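Side-chain contacts in dimeric protein of unknown function and ferredoxin-like fold (Bacteroides fragilis, PDB 3FMB), which is of unknown function but forms a dimer of ferredoxin-like subunits and belongs to the stress-responsive A/B barrel family: residues 37-40 and 41-45; 67-70 and 71-74; 88-91 and 92-96. All coordinates share one frame; numbering follows the deposited sequence.

Interaction 1: residues 37-40 and 41-45; sequences EKLV and VMNSF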
loop_
_atom_site.group_PDB
_atom_site.type_symbol
_atom_site.label_atom_id
_atom_site.label_comp_id
_atom_site.label_asym_id
_atom_site.label_seq_id
_atom_site.Cartn_x
_atom_site.Cartn_y
_atom_site.Cartn_z
ATOM N N GLU A 37 -15.119 14.936 -10.098
ATOM C CA GLU A 37 -13.806 15.552 -9.814
ATOM C C GLU A 37 -12.841 14.576 -9.159
ATOM O O GLU A 37 -11.631 14.655 -9.393
ATOM C CB GLU A 37 -13.922 16.839 -8.986
ATOM C CG GLU A 37 -12.568 17.589 -8.786
ATOM C CD GLU A 37 -11.935 18.105 -10.078
ATOM O OE1 GLU A 37 -12.675 18.358 -11.080
ATOM O OE2 GLU A 37 -10.692 18.303 -10.065
ATOM N N LYS A 38 -13.338 13.655 -8.338
ATOM C CA LYS A 38 -12.473 12.591 -7.843
ATOM C C LYS A 38 -11.796 11.852 -8.983
ATOM O O LYS A 38 -10.567 11.671 -8.963
ATOM C CB LYS A 38 -13.234 11.576 -7.000
ATOM C CG LYS A 38 -13.632 12.079 -5.637
ATOM C CD LYS A 38 -14.165 10.918 -4.793
ATOM C CE LYS A 38 -14.633 11.395 -3.449
ATOM N NZ LYS A 38 -15.435 10.380 -2.753
ATOM N N LEU A 39 -12.587 11.510 -9.995
ATOM C CA LEU A 39 -12.071 10.793 -11.159
ATOM C C LEU A 39 -11.020 11.586 -11.949
ATOM O O LEU A 39 -10.017 11.026 -12.362
ATOM C CB LEU A 39 -13.218 10.336 -12.057
ATOM C CG LEU A 39 -12.823 9.500 -13.278
ATOM C CD1 LEU A 39 -12.078 8.232 -12.827
ATOM C CD2 LEU A 39 -14.050 9.164 -14.101
ATOM N N VAL A 40 -11.270 12.883 -12.169
ATOM C CA VAL A 40 -10.345 13.752 -12.872
ATOM C C VAL A 40 -9.011 13.793 -12.135
ATOM O O VAL A 40 -7.950 13.624 -12.740
ATOM C CB VAL A 40 -10.922 15.195 -13.049
ATOM C CG1 VAL A 40 -9.803 16.226 -13.446
ATOM C CG2 VAL A 40 -12.105 15.171 -14.061
ATOM N N VAL A 41 -9.085 14.019 -10.835
ATOM C CA VAL A 41 -7.906 14.026 -9.980
ATOM C C VAL A 41 -7.143 12.697 -10.002
ATOM O O VAL A 41 -5.926 12.690 -10.169
ATOM C CB VAL A 41 -8.305 14.386 -8.535
ATOM C CG1 VAL A 41 -7.127 14.122 -7.557
ATOM C CG2 VAL A 41 -8.762 15.864 -8.476
HETATM N N MSE A 42 -7.874 11.588 -9.832
HETATM C CA MSE A 42 -7.278 10.241 -9.856
HETATM C C MSE A 42 -6.543 9.957 -11.160
HETATM O O MSE A 42 -5.380 9.540 -11.141
HETATM C CB MSE A 42 -8.367 9.189 -9.607
HETATM C CG MSE A 42 -8.891 9.199 -8.153
HETATM SE SE MSE A 42 -10.547 8.323 -7.904
HETATM C CE MSE A 42 -10.067 6.487 -8.329
ATOM N N ASN A 43 -7.209 10.193 -12.286
ATOM C CA ASN A 43 -6.605 10.009 -13.607
ATOM C C ASN A 43 -5.394 10.933 -13.797
ATOM O O ASN A 43 -4.315 10.490 -14.217
ATOM C CB ASN A 43 -7.646 10.216 -14.725
ATOM C CG ASN A 43 -8.635 9.051 -14.865
ATOM O OD1 ASN A 43 -8.349 7.938 -14.483
ATOM N ND2 ASN A 43 -9.796 9.327 -15.456
ATOM N N SER A 44 -5.542 12.206 -13.464
ATOM C CA SER A 44 -4.448 13.151 -13.657
ATOM C C SER A 44 -3.198 12.771 -12.842
ATOM O O SER A 44 -2.077 12.821 -13.360
ATOM C CB SER A 44 -4.883 14.579 -13.325
ATOM O OG SER A 44 -5.791 15.024 -14.293
ATOM N N PHE A 45 -3.415 12.385 -11.583
ATOM C CA PHE A 45 -2.355 11.934 -10.670
ATOM C C PHE A 45 -1.667 10.689 -11.205
ATOM O O PHE A 45 -0.467 10.653 -11.273
ATOM C CB PHE A 45 -2.933 11.636 -9.299
ATOM C CG PHE A 45 -1.907 11.185 -8.296
ATOM C CD1 PHE A 45 -0.976 12.096 -7.784
ATOM C CD2 PHE A 45 -1.833 9.866 -7.884
ATOM C CE1 PHE A 45 -0.031 11.696 -6.850
ATOM C CE2 PHE A 45 -0.862 9.473 -6.930
ATOM C CZ PHE A 45 0.024 10.416 -6.442
#
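V41 meets E37 one helical turn back, through both backbone and side chain. Its N donates to E37 O at 3.0 Å, which is the firm evidence for the pairing. Its branch CG2 also lies 3.5 Å from E37 OE2, but that carboxylate belongs to one of two modelled conformers of the glutamate, so this contact of methyl against oxygen, in which the two side chains cross at about a right angle, is tentative. V41 is buried and also packs on L104 and T107.

M42, a selenomethionine, continues the pattern: its N reaches K38 O at 2.8 Å. With CG anti to its own carbonyl carbon (chi1 -70°), the side chain runs back over the preceding turn, bringing SE to 3.5 Å from K38 O, and it also touches L66 and I76 of the sheet. N43 donates its backbone N to L39 O at 2.9 Å, and its amide lies obliquely against the leucine, ND2 being 3.6 Å from L39 CD1. S44 closes the series with its N on V40 O at 2.9 Å.

Four consecutive i to i+4 backbone bonds, all with N-H...O angles of at least 160°, identify a regular alpha-helix. V41 and M42 meet the rest of the fold, whereas E37, L39 and V40 are exposed, and N43 touches both L39 and L66. The cohesion of this part of the helix comes from the backbone bonds, with side-chain contacts of van der Waals type added.

Interaction 2: residues 67-70 and 71-74; sequences NMNP and GETW. With EDO (1,2-ethanediol), chain D.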
loop_
_atom_site.group_PDB
_atom_site.type_symbol
_atom_site.label_atom_id
_atom_site.label_comp_id
_atom_site.label_asym_id
_atom_site.label_seq_id
_atom_site.Cartn_x
_atom_site.Cartn_y
_atom_site.Cartn_z
ATOM N N ASN A 67 -8.550 2.290 -7.181
ATOM C CA ASN A 67 -9.350 1.283 -6.565
ATOM C C ASN A 67 -10.545 0.823 -7.396
ATOM O O ASN A 67 -11.312 1.642 -7.903
ATOM C CB ASN A 67 -9.862 1.779 -5.226
ATOM C CG ASN A 67 -10.690 0.745 -4.530
ATOM O OD1 ASN A 67 -10.245 -0.383 -4.328
ATOM N ND2 ASN A 67 -11.928 1.100 -4.222
HETATM N N MSE A 68 -10.720 -0.484 -7.487
HETATM C CA MSE A 68 -11.852 -1.065 -8.228
HETATM C C MSE A 68 -12.705 -1.998 -7.374
HETATM O O MSE A 68 -13.496 -2.787 -7.915
HETATM C CB MSE A 68 -11.376 -1.758 -9.509
HETATM C CG MSE A 68 -10.138 -2.586 -9.402
HETATM SE SE MSE A 68 -10.242 -4.191 -8.376
HETATM C CE MSE A 68 -10.973 -5.417 -9.733
ATOM N N ASN A 69 -12.485 -1.958 -6.054
ATOM C CA ASN A 69 -13.323 -2.624 -5.078
ATOM C C ASN A 69 -14.252 -1.645 -4.323
ATOM O O ASN A 69 -13.837 -0.859 -3.506
ATOM C CB ASN A 69 -12.465 -3.416 -4.108
ATOM C CG ASN A 69 -13.279 -4.312 -3.193
ATOM O OD1 ASN A 69 -14.518 -4.223 -3.123
ATOM N ND2 ASN A 69 -12.592 -5.201 -2.501
ATOM N N PRO A 70 -15.563 -1.714 -4.588
ATOM C CA PRO A 70 -16.467 -0.745 -3.968
ATOM C C PRO A 70 -16.668 -0.985 -2.483
ATOM O O PRO A 70 -17.176 -0.098 -1.766
ATOM C CB PRO A 70 -17.770 -0.950 -4.735
ATOM C CG PRO A 70 -17.724 -2.343 -5.177
ATOM C CD PRO A 70 -16.270 -2.638 -5.469
ATOM N N GLY A 71 -16.195 -2.144 -2.014
ATOM C CA GLY A 71 -16.110 -2.429 -0.579
ATOM C C GLY A 71 -14.996 -1.713 0.156
ATOM O O GLY A 71 -14.995 -1.692 1.378
ATOM N N GLU A 72 -14.048 -1.131 -0.577
ATOM C CA GLU A 72 -12.956 -0.371 0.016
ATOM C C GLU A 72 -13.196 1.123 -0.172
ATOM O O GLU A 72 -13.909 1.521 -1.069
ATOM C CB GLU A 72 -11.615 -0.816 -0.594
ATOM C CG GLU A 72 -11.350 -2.308 -0.378
ATOM C CD GLU A 72 -11.172 -2.680 1.108
ATOM O OE1 GLU A 72 -11.098 -1.774 1.968
ATOM O OE2 GLU A 72 -11.114 -3.898 1.408
ATOM N N THR A 73 -12.608 1.938 0.686
ATOM C CA THR A 73 -12.867 3.378 0.677
ATOM C C THR A 73 -11.677 4.279 0.317
ATOM O O THR A 73 -11.840 5.479 0.215
ATOM C CB THR A 73 -13.433 3.839 2.033
ATOM O OG1 THR A 73 -12.458 3.648 3.057
ATOM C CG2 THR A 73 -14.789 3.078 2.360
ATOM N N TRP A 74 -10.489 3.713 0.147
ATOM C CA TRP A 74 -9.327 4.469 -0.288
ATOM C C TRP A 74 -9.300 4.411 -1.789
ATOM O O TRP A 74 -9.761 3.434 -2.391
ATOM C CB TRP A 74 -8.032 3.933 0.341
ATOM C CG TRP A 74 -8.036 4.218 1.831
ATOM C CD1 TRP A 74 -8.934 3.788 2.755
ATOM C CD2 TRP A 74 -7.106 5.045 2.533
ATOM N NE1 TRP A 74 -8.641 4.309 3.991
ATOM C CE2 TRP A 74 -7.512 5.078 3.887
ATOM C CE3 TRP A 74 -5.997 5.777 2.147
ATOM C CZ2 TRP A 74 -6.807 5.797 4.869
ATOM C CZ3 TRP A 74 -5.320 6.513 3.104
ATOM C CH2 TRP A 74 -5.718 6.505 4.464
HETATM C C1 EDO D . -14.520 4.173 -3.167
HETATM O O1 EDO D . -14.827 2.787 -3.213
HETATM C C2 EDO D . -13.000 4.348 -3.184
HETATM O O2 EDO D . -12.442 4.002 -4.441
HETATM O O HOH W 1 -17.506 0.735 1.389
#
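The backbone reverses in a type I beta turn from N69 to E72, closed by E72 N donating to N69 O at 2.9 Å, and the CA vectors of 67-70 and 71-74 lie 144° apart. N69 also supports the turn with its side chain: with CG anti to the backbone N, OD1 swings forward and accepts from G71 N at 2.9 Å, the donor standing 45° above the amide carbonyl plane. This side-chain acceptor for the N-H two residues on is an Asx turn, superposed on the beta turn.

N67 acts from the flank. Its ND2 donates to N69 O at 2.8 Å, with that oxygen close to the N67 amide plane, while OD1 takes a weak bond from N69 N. N69 O is thus gripped by two donors, N67 ND2 and E72 N, arriving from opposite faces of its carbonyl plane. The amide of N67 is fixed in its rotation by these bonds and by a further one from ND2 to O2 of an ethanediol molecule, whose O1 in turn donates to E72 O at 2.7 Å. The diol, probably from the crystallisation liquor, bridges the two limbs of the loop.

The loop connects the antiparallel strands 61-66 and 76-82 of the ferredoxin-like sheet, and it also reaches the second subunit. N69 ND2 bonds D115 OD2 of that subunit, N67 OD1 its D115 N, and E72 OE2 forms a salt bridge with its R111. E72 CG, set beside the backbone N by the first torsion, passes 3.8 Å from N69 ND2; the bend at the second torsion then turns the carboxylate nearly perpendicular to the N69 amide (88°). On the far limb, W74 O lies 3.3 Å from N67 CB, while the indole packs on strands 21-29 and 108-117.

Interaction 3: residues 88-91 and 92-96; sequences VKFY and ATHPE. With EDO (1,2-ethanediol), chain F; SO4 (sulfate ion), chain C.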
loop_
_atom_site.group_PDB
_atom_site.type_symbol
_atom_site.label_atom_id
_atom_site.label_comp_id
_atom_site.label_asym_id
_atom_site.label_seq_id
_atom_site.Cartn_x
_atom_site.Cartn_y
_atom_site.Cartn_z
ATOM N N VAL A 88 14.355 7.398 -2.003
ATOM C CA VAL A 88 12.938 7.719 -1.790
ATOM C C VAL A 88 12.774 9.226 -1.514
ATOM O O VAL A 88 11.888 9.864 -2.043
ATOM C CB VAL A 88 12.324 6.901 -0.615
ATOM C CG1 VAL A 88 10.905 7.361 -0.299
ATOM C CG2 VAL A 88 12.387 5.414 -0.911
ATOM N N LYS A 89 13.652 9.786 -0.690
ATOM C CA LYS A 89 13.567 11.181 -0.315
ATOM C C LYS A 89 13.942 12.099 -1.498
ATOM O O LYS A 89 13.325 13.157 -1.705
ATOM C CB LYS A 89 14.403 11.456 0.902
ATOM C CG LYS A 89 14.452 12.954 1.272
ATOM C CD LYS A 89 14.335 13.243 2.774
ATOM C CE LYS A 89 13.259 14.298 3.036
ATOM N NZ LYS A 89 11.904 13.714 2.806
ATOM N N PHE A 90 14.929 11.680 -2.283
ATOM C CA PHE A 90 15.270 12.384 -3.534
ATOM C C PHE A 90 14.068 12.487 -4.469
ATOM O O PHE A 90 13.724 13.560 -4.976
ATOM C CB PHE A 90 16.434 11.664 -4.202
ATOM C CG PHE A 90 16.939 12.314 -5.430
ATOM C CD1 PHE A 90 18.038 13.179 -5.371
ATOM C CD2 PHE A 90 16.341 12.072 -6.659
ATOM C CE1 PHE A 90 18.510 13.765 -6.494
ATOM C CE2 PHE A 90 16.833 12.685 -7.813
ATOM C CZ PHE A 90 17.883 13.511 -7.729
ATOM N N TYR A 91 13.429 11.349 -4.702
ATOM C CA TYR A 91 12.160 11.302 -5.429
ATOM C C TYR A 91 11.065 12.189 -4.811
ATOM O O TYR A 91 10.383 12.937 -5.510
ATOM C CB TYR A 91 11.693 9.843 -5.490
ATOM C CG TYR A 91 10.205 9.651 -5.604
ATOM C CD1 TYR A 91 9.567 9.668 -6.847
ATOM C CD2 TYR A 91 9.432 9.432 -4.471
ATOM C CE1 TYR A 91 8.175 9.452 -6.946
ATOM C CE2 TYR A 91 8.075 9.245 -4.554
ATOM C CZ TYR A 91 7.455 9.248 -5.780
ATOM O OH TYR A 91 6.131 9.074 -5.810
ATOM N N ALA A 92 10.889 12.111 -3.494
ATOM C CA ALA A 92 9.764 12.814 -2.842
ATOM C C ALA A 92 9.862 14.342 -3.005
ATOM O O ALA A 92 8.867 15.041 -3.241
ATOM C CB ALA A 92 9.658 12.417 -1.357
ATOM N N THR A 93 11.081 14.845 -2.912
ATOM C CA THR A 93 11.390 16.295 -2.996
ATOM C C THR A 93 11.605 16.817 -4.411
ATOM O O THR A 93 11.747 18.030 -4.620
ATOM C CB THR A 93 12.622 16.627 -2.141
ATOM O OG1 THR A 93 13.730 15.795 -2.542
ATOM C CG2 THR A 93 12.320 16.410 -0.670
ATOM N N HIS A 94 11.660 15.904 -5.386
ATOM C CA HIS A 94 11.961 16.278 -6.762
ATOM C C HIS A 94 10.821 17.157 -7.311
ATOM O O HIS A 94 9.670 16.834 -7.112
ATOM C CB HIS A 94 12.152 15.035 -7.633
ATOM C CG HIS A 94 12.695 15.318 -8.999
ATOM N ND1 HIS A 94 11.935 15.891 -9.999
ATOM C CD2 HIS A 94 13.896 15.035 -9.556
ATOM C CE1 HIS A 94 12.660 15.967 -11.102
ATOM N NE2 HIS A 94 13.858 15.478 -10.851
ATOM N N PRO A 95 11.148 18.265 -7.993
ATOM C CA PRO A 95 10.121 19.190 -8.457
ATOM C C PRO A 95 9.007 18.553 -9.284
ATOM O O PRO A 95 7.837 18.947 -9.167
ATOM C CB PRO A 95 10.917 20.190 -9.302
ATOM C CG PRO A 95 12.254 20.187 -8.693
ATOM C CD PRO A 95 12.499 18.767 -8.351
ATOM N N GLU A 96 9.369 17.572 -10.104
ATOM C CA GLU A 96 8.411 16.871 -10.953
ATOM C C GLU A 96 7.461 16.026 -10.101
ATOM O O GLU A 96 6.273 15.920 -10.396
ATOM C CB GLU A 96 9.165 15.992 -11.961
ATOM C CG GLU A 96 10.090 16.776 -12.875
ATOM C CD GLU A 96 9.345 17.799 -13.607
ATOM O OE1 GLU A 96 8.254 17.468 -14.088
ATOM O OE2 GLU A 96 9.807 18.937 -13.661
HETATM C C1 EDO F . 10.980 10.371 4.211
HETATM O O1 EDO F . 9.833 10.592 5.059
HETATM C C2 EDO F . 10.566 9.932 2.809
HETATM O O2 EDO F . 10.837 10.944 1.791
HETATM S S SO4 C . 4.963 10.323 -1.385
HETATM O O1 SO4 C . 5.100 9.346 -2.561
HETATM O O2 SO4 C . 5.384 11.685 -1.701
HETATM O O3 SO4 C . 5.707 9.920 -0.165
HETATM O O4 SO4 C . 3.541 10.499 -0.999
#
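K89 O is gripped twice by T93: OG1 donates at 2.8 Å and the backbone N at 3.1 Å, the two arriving from opposite faces of the carbonyl plane. T93 can do this because its hydroxyl sits between backbone N and carbonyl carbon (chi1 55°), which folds OG1 back over the preceding turn. One residue earlier, A92 N bonds V88 O at 2.9 Å.

H94 N bonds Y91 O, three residues back, at 3.2 Å with the donor well above the carbonyl plane. The side chains of H94 and F90 lie side by side, pointing the same way, with F90 CE2 at the edge of the imidazole, 4.1 Å from H94 CD2. Y91 packs its ring against F82 and H97, and its OH makes a weak bond to a sulfate, probably from the crystallisation liquor, that H23 and R111 also hold.

H94 ND1 accepts from E96 N at 3.1 Å, nearly in the imidazole plane, consistent with ND1 being unprotonated. This bond makes H94 the N-cap of helix 95-102, directly after helix 85-93.

In the fold
Along the chain the three contacts come in series, all within the stress-responsive A/B barrel domain. Interaction 1 lies on helix 35-50, interaction 2 in the loop joining strands 61-66 and 76-82, and interaction 3 where helix 85-93 gives way to helix 95-102. Centres of interactions 1 and 2 are 15 Å apart and their nearest atoms about 5 Å; interactions 2 and 3, with centres 28 Å apart, fall on opposite sides of the chain's centre. The same four-stranded antiparallel sheet links them, since side chains of all three pack on its strands. Interaction 2 differs in that it alone touches the second subunit, tying that loop to dimer assembly.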